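Local coordinates for protein guanylate kinase (Coxiella burnetii, PDB 3TR0) that catalyses the ATP-dependent phosphorylation of GMP to GDP, with release of ADP, and so probably serves the recycling of GMP, at residues A[170-173]-A[174-177]; A[91-95]-A[96-100]. All coordinates share one frame; numbering follows the deposited sequence.

How the contacts relate
Both contacts are local and lie at helix ends, a start and a finish. Contact 2 comes first along the chain: residues 91-100 close helix 87-95 and turn into strand 99-103, next to both 34-36 and 9-13 in the parallel sheet. Contact 1, residues 170-177, leaves strand 166-169, an outermost strand of that sheet within the chain, and begins helix 173-187. Their centres are 27 Å apart and their nearest atoms about 14 Å, so they do not touch. The side chain of Asn170 in contact 1 is about 4 Å from Gly19 in the predicted ATP site and about 13 Å from bound GMP. The side chain of Val100 in contact 2 is about 10 Å from bound GMP.

Contact 1: residues A[170-173]-A[174-177]; sequences NDNF and DQAV
Asn172 OD1 accepts the backbone N-H of Gln175 at 3.0 Å, in the plane of its carbonyl and on a lone pair (C=O...N 143°); Asp174 N also lies close to it. With CG anti to its own N, the Asn172 side chain lies beside its carbonyl carbon and reaches forward to the first helical turn. The Gln175 amide then lies flat against it: the two amide planes are 8° apart and stacked, with Asn172 CG 3.2 Å from Gln175 NE2. A water bridges the side chains of Gln175 and Asp171, donating to Gln175 OE1 and also to Asp171 OD1 at 2.8 Å.

This is an N-cap: Asn172 directly precedes helix 173-187, and its side chain takes up the amide of Gln175, whose i-4 residue, Asp171, lies before the helix. The regular helical bonds start at once, Ala176 N to Asn172 O at 2.9 Å and Val177 N to Phe173 O at 2.9 Å.

Phe173 likewise has CG anti to N, which sets its ring over Val177. Val177 CG2 makes a CH-pi contact, 4.0 Å from the ring centroid and 22° off the normal, and both side chains also rest on Leu23 of helix 20-30. Just upstream, Asn170 brings OD1 to 4.0 Å from Ala176 CB, while its ND2 donates to Ala18 O in the predicted ATP-binding loop.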
loop_
_atom_site.group_PDB
_atom_site.type_symbol
_atom_site.label_atom_id
_atom_site.label_comp_id
_atom_site.label_asym_id
_atom_site.label_seq_id
_atom_site.Cartn_x
_atom_site.Cartn_y
_atom_site.Cartn_z
ATOM N N ASN A 170 -8.647 0.115 -15.410
ATOM C CA ASN A 170 -9.099 -1.189 -15.876
ATOM C C ASN A 170 -8.941 -1.340 -17.381
ATOM O O ASN A 170 -9.928 -1.349 -18.119
ATOM C CB ASN A 170 -10.552 -1.453 -15.479
ATOM C CG ASN A 170 -11.005 -2.852 -15.846
ATOM O OD1 ASN A 170 -10.185 -3.721 -16.138
ATOM N ND2 ASN A 170 -12.312 -3.080 -15.823
ATOM N N ASP A 171 -7.695 -1.451 -17.829
ATOM C CA ASP A 171 -7.397 -1.639 -19.242
ATOM C C ASP A 171 -7.043 -3.094 -19.525
ATOM O O ASP A 171 -7.227 -3.587 -20.639
ATOM C CB ASP A 171 -6.273 -0.700 -19.692
ATOM C CG ASP A 171 -4.989 -0.893 -18.900
ATOM O OD1 ASP A 171 -5.024 -1.522 -17.819
ATOM O OD2 ASP A 171 -3.937 -0.399 -19.359
ATOM N N ASN A 172 -6.523 -3.773 -18.508
ATOM C CA ASN A 172 -6.295 -5.208 -18.571
ATOM C C ASN A 172 -6.799 -5.850 -17.285
ATOM O O ASN A 172 -6.324 -5.526 -16.199
ATOM C CB ASN A 172 -4.809 -5.519 -18.781
ATOM C CG ASN A 172 -4.526 -7.011 -18.823
ATOM O OD1 ASN A 172 -4.470 -7.669 -17.788
ATOM N ND2 ASN A 172 -4.344 -7.550 -20.025
ATOM N N PHE A 173 -7.767 -6.752 -17.407
ATOM C CA PHE A 173 -8.432 -7.318 -16.236
ATOM C C PHE A 173 -7.469 -7.915 -15.211
ATOM O O PHE A 173 -7.535 -7.594 -14.022
ATOM C CB PHE A 173 -9.448 -8.376 -16.659
ATOM C CG PHE A 173 -10.345 -8.835 -15.548
ATOM C CD1 PHE A 173 -11.455 -8.092 -15.188
ATOM C CD2 PHE A 173 -10.084 -10.014 -14.869
ATOM C CE1 PHE A 173 -12.290 -8.511 -14.172
ATOM C CE2 PHE A 173 -10.915 -10.442 -13.852
ATOM C CZ PHE A 173 -12.020 -9.689 -13.502
ATOM N N ASP A 174 -6.590 -8.800 -15.665
ATOM C CA ASP A 174 -5.647 -9.450 -14.759
ATOM C C ASP A 174 -4.755 -8.445 -14.040
ATOM O O ASP A 174 -4.502 -8.572 -12.842
ATOM C CB ASP A 174 -4.782 -10.458 -15.515
ATOM C CG ASP A 174 -5.515 -11.748 -15.812
ATOM O OD1 ASP A 174 -5.648 -12.584 -14.893
ATOM O OD2 ASP A 174 -5.947 -11.934 -16.967
ATOM N N GLN A 175 -4.274 -7.446 -14.771
ATOM C CA GLN A 175 -3.378 -6.456 -14.180
ATOM C C GLN A 175 -4.107 -5.591 -13.157
ATOM O O GLN A 175 -3.561 -5.276 -12.096
ATOM C CB GLN A 175 -2.745 -5.596 -15.278
ATOM C CG GLN A 175 -1.882 -6.408 -16.229
ATOM C CD GLN A 175 -1.705 -5.738 -17.572
ATOM O OE1 GLN A 175 -1.898 -4.530 -17.704
ATOM N NE2 GLN A 175 -1.344 -6.522 -18.582
ATOM N N ALA A 176 -5.343 -5.220 -13.474
ATOM C CA ALA A 176 -6.156 -4.421 -12.565
ATOM C C ALA A 176 -6.455 -5.187 -11.278
ATOM O O ALA A 176 -6.366 -4.635 -10.182
ATOM C CB ALA A 176 -7.450 -3.997 -13.244
ATOM N N VAL A 177 -6.817 -6.460 -11.411
ATOM C CA VAL A 177 -7.021 -7.307 -10.238
ATOM C C VAL A 177 -5.739 -7.369 -9.414
ATOM O O VAL A 177 -5.766 -7.186 -8.198
ATOM C CB VAL A 177 -7.452 -8.732 -10.624
ATOM C CG1 VAL A 177 -7.526 -9.621 -9.386
ATOM C CG2 VAL A 177 -8.796 -8.703 -11.346
HETATM O O HOH W 1 -2.845 -2.187 -16.216
#

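Contact 2: residues A[91-95]-A[96-100]; sequences LRQLK and AGRDV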
loop_
_atom_site.group_PDB
_atom_site.type_symbol
_atom_site.label_atom_id
_atom_site.label_comp_id
_atom_site.label_asym_id
_atom_site.label_seq_id
_atom_site.Cartn_x
_atom_site.Cartn_y
_atom_site.Cartn_z
ATOM N N LEU A 91 -20.222 -4.629 10.387
ATOM C CA LEU A 91 -19.586 -4.667 11.697
ATOM C C LEU A 91 -19.342 -6.096 12.185
ATOM O O LEU A 91 -18.349 -6.359 12.855
ATOM C CB LEU A 91 -20.390 -3.862 12.721
ATOM C CG LEU A 91 -20.549 -2.381 12.375
ATOM C CD1 LEU A 91 -21.243 -1.636 13.508
ATOM C CD2 LEU A 91 -19.191 -1.753 12.065
ATOM N N ARG A 92 -20.243 -7.018 11.854
ATOM C CA ARG A 92 -20.019 -8.426 12.177
ATOM C C ARG A 92 -18.757 -8.968 11.501
ATOM O O ARG A 92 -17.979 -9.704 12.118
ATOM C CB ARG A 92 -21.226 -9.284 11.801
ATOM C CG ARG A 92 -22.448 -9.028 12.655
ATOM C CD ARG A 92 -23.384 -10.230 12.660
ATOM N NE ARG A 92 -23.808 -10.638 11.321
ATOM C CZ ARG A 92 -24.808 -10.078 10.647
ATOM N NH1 ARG A 92 -25.482 -9.067 11.175
ATOM N NH2 ARG A 92 -25.130 -10.522 9.440
ATOM N N GLN A 93 -18.561 -8.600 10.238
ATOM C CA GLN A 93 -17.385 -9.025 9.483
ATOM C C GLN A 93 -16.104 -8.473 10.088
ATOM O O GLN A 93 -15.124 -9.201 10.261
ATOM C CB GLN A 93 -17.489 -8.584 8.019
ATOM C CG GLN A 93 -18.764 -9.020 7.329
ATOM C CD GLN A 93 -19.066 -10.492 7.532
ATOM O OE1 GLN A 93 -18.195 -11.343 7.369
ATOM N NE2 GLN A 93 -20.308 -10.797 7.893
ATOM N N LEU A 94 -16.110 -7.181 10.399
ATOM C CA LEU A 94 -14.945 -6.550 11.019
ATOM C C LEU A 94 -14.610 -7.221 12.348
ATOM O O LEU A 94 -13.441 -7.479 12.651
ATOM C CB LEU A 94 -15.197 -5.058 11.231
ATOM C CG LEU A 94 -15.355 -4.229 9.956
ATOM C CD1 LEU A 94 -15.638 -2.772 10.298
ATOM C CD2 LEU A 94 -14.115 -4.349 9.074
ATOM N N LYS A 95 -15.644 -7.504 13.134
ATOM C CA LYS A 95 -15.492 -8.181 14.419
ATOM C C LYS A 95 -14.846 -9.548 14.247
ATOM O O LYS A 95 -14.040 -9.974 15.072
ATOM C CB LYS A 95 -16.855 -8.357 15.090
ATOM C CG LYS A 95 -17.396 -7.120 15.782
ATOM C CD LYS A 95 -17.005 -7.097 17.252
ATOM C CE LYS A 95 -17.870 -6.123 18.038
ATOM N NZ LYS A 95 -17.436 -5.997 19.458
ATOM N N ALA A 96 -15.214 -10.234 13.173
ATOM C CA ALA A 96 -14.693 -11.563 12.893
ATOM C C ALA A 96 -13.288 -11.504 12.302
ATOM O O ALA A 96 -12.667 -12.539 12.062
ATOM C CB ALA A 96 -15.628 -12.305 11.958
ATOM N N GLY A 97 -12.796 -10.293 12.062
ATOM C CA GLY A 97 -11.447 -10.110 11.557
ATOM C C GLY A 97 -11.360 -10.128 10.040
ATOM O O GLY A 97 -10.279 -10.288 9.478
ATOM N N ARG A 98 -12.499 -9.964 9.377
ATOM C CA ARG A 98 -12.543 -9.955 7.917
ATOM C C ARG A 98 -12.648 -8.531 7.388
ATOM O O ARG A 98 -13.479 -7.748 7.852
ATOM C CB ARG A 98 -13.750 -10.747 7.404
ATOM C CG ARG A 98 -13.798 -12.203 7.812
ATOM C CD ARG A 98 -14.976 -12.895 7.135
ATOM N NE ARG A 98 -15.187 -14.248 7.637
ATOM C CZ ARG A 98 -16.044 -14.557 8.603
ATOM N NH1 ARG A 98 -16.776 -13.607 9.167
ATOM N NH2 ARG A 98 -16.174 -15.816 8.999
ATOM N N ASP A 99 -11.806 -8.198 6.416
ATOM C CA ASP A 99 -11.916 -6.925 5.723
ATOM C C ASP A 99 -13.195 -6.921 4.905
ATOM O O ASP A 99 -13.711 -7.976 4.542
ATOM C CB ASP A 99 -10.700 -6.695 4.826
ATOM C CG ASP A 99 -9.408 -6.679 5.612
ATOM O OD1 ASP A 99 -9.239 -5.756 6.437
ATOM O OD2 ASP A 99 -8.573 -7.589 5.418
ATOM N N VAL A 100 -13.716 -5.734 4.630
ATOM C CA VAL A 100 -14.963 -5.627 3.888
ATOM C C VAL A 100 -14.783 -4.723 2.688
ATOM O O VAL A 100 -14.225 -3.634 2.800
ATOM C CB VAL A 100 -16.095 -5.068 4.755
ATOM C CG1 VAL A 100 -17.335 -4.798 3.898
ATOM C CG2 VAL A 100 -16.425 -6.042 5.890
#
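A Schellman motif closes helix 87-95 and hands the chain over to strand 99-103. Its signature is Gly97, whose positive phi (+89°) suits a residue without a CB. Two bonds return to the last turn. Arg98 N reaches Gln93 O at 2.9 Å, spanning the turn, and Gly97 N reaches Leu94 O at 2.9 Å, although this second donor stands well above the carbonyl plane, away from a lone pair. One step earlier, Ala96 N still makes a helical bond to Arg92 O at 3.0 Å.

Gln93 faces the returning chain at two levels. Nearer the backbone, its CB meets Val100 CG2 at 3.5 Å, the two side chains crossing at about a right angle. Farther out, the chain bends at chi2 and brings OE1 beside the Arg98 guanidinium, where NH1 donates a weak bond of 3.2 Å with an N-H...O angle of 128°. The amide and guanidinium planes are 31° apart, so the groups neither stack nor lie coplanar. Gln93 NE2 makes a further weak bond to Trp89 O within the helix, giving each end of the amide a polar partner.

Leu94 sends CD2 to within 3.7 Å of Arg98 O, and its side chain also touches Leu9 of strand 9-13. Val100 meets Leu9 too and pairs through its backbone with Asn8 and Phe10. A glycine at positive phi with these 6→1 and 5→2 bonds is the classic Schellman C-cap, here joining helix 87-95 by a short turn to a strand of the parallel sheet of the P-loop NTPase fold.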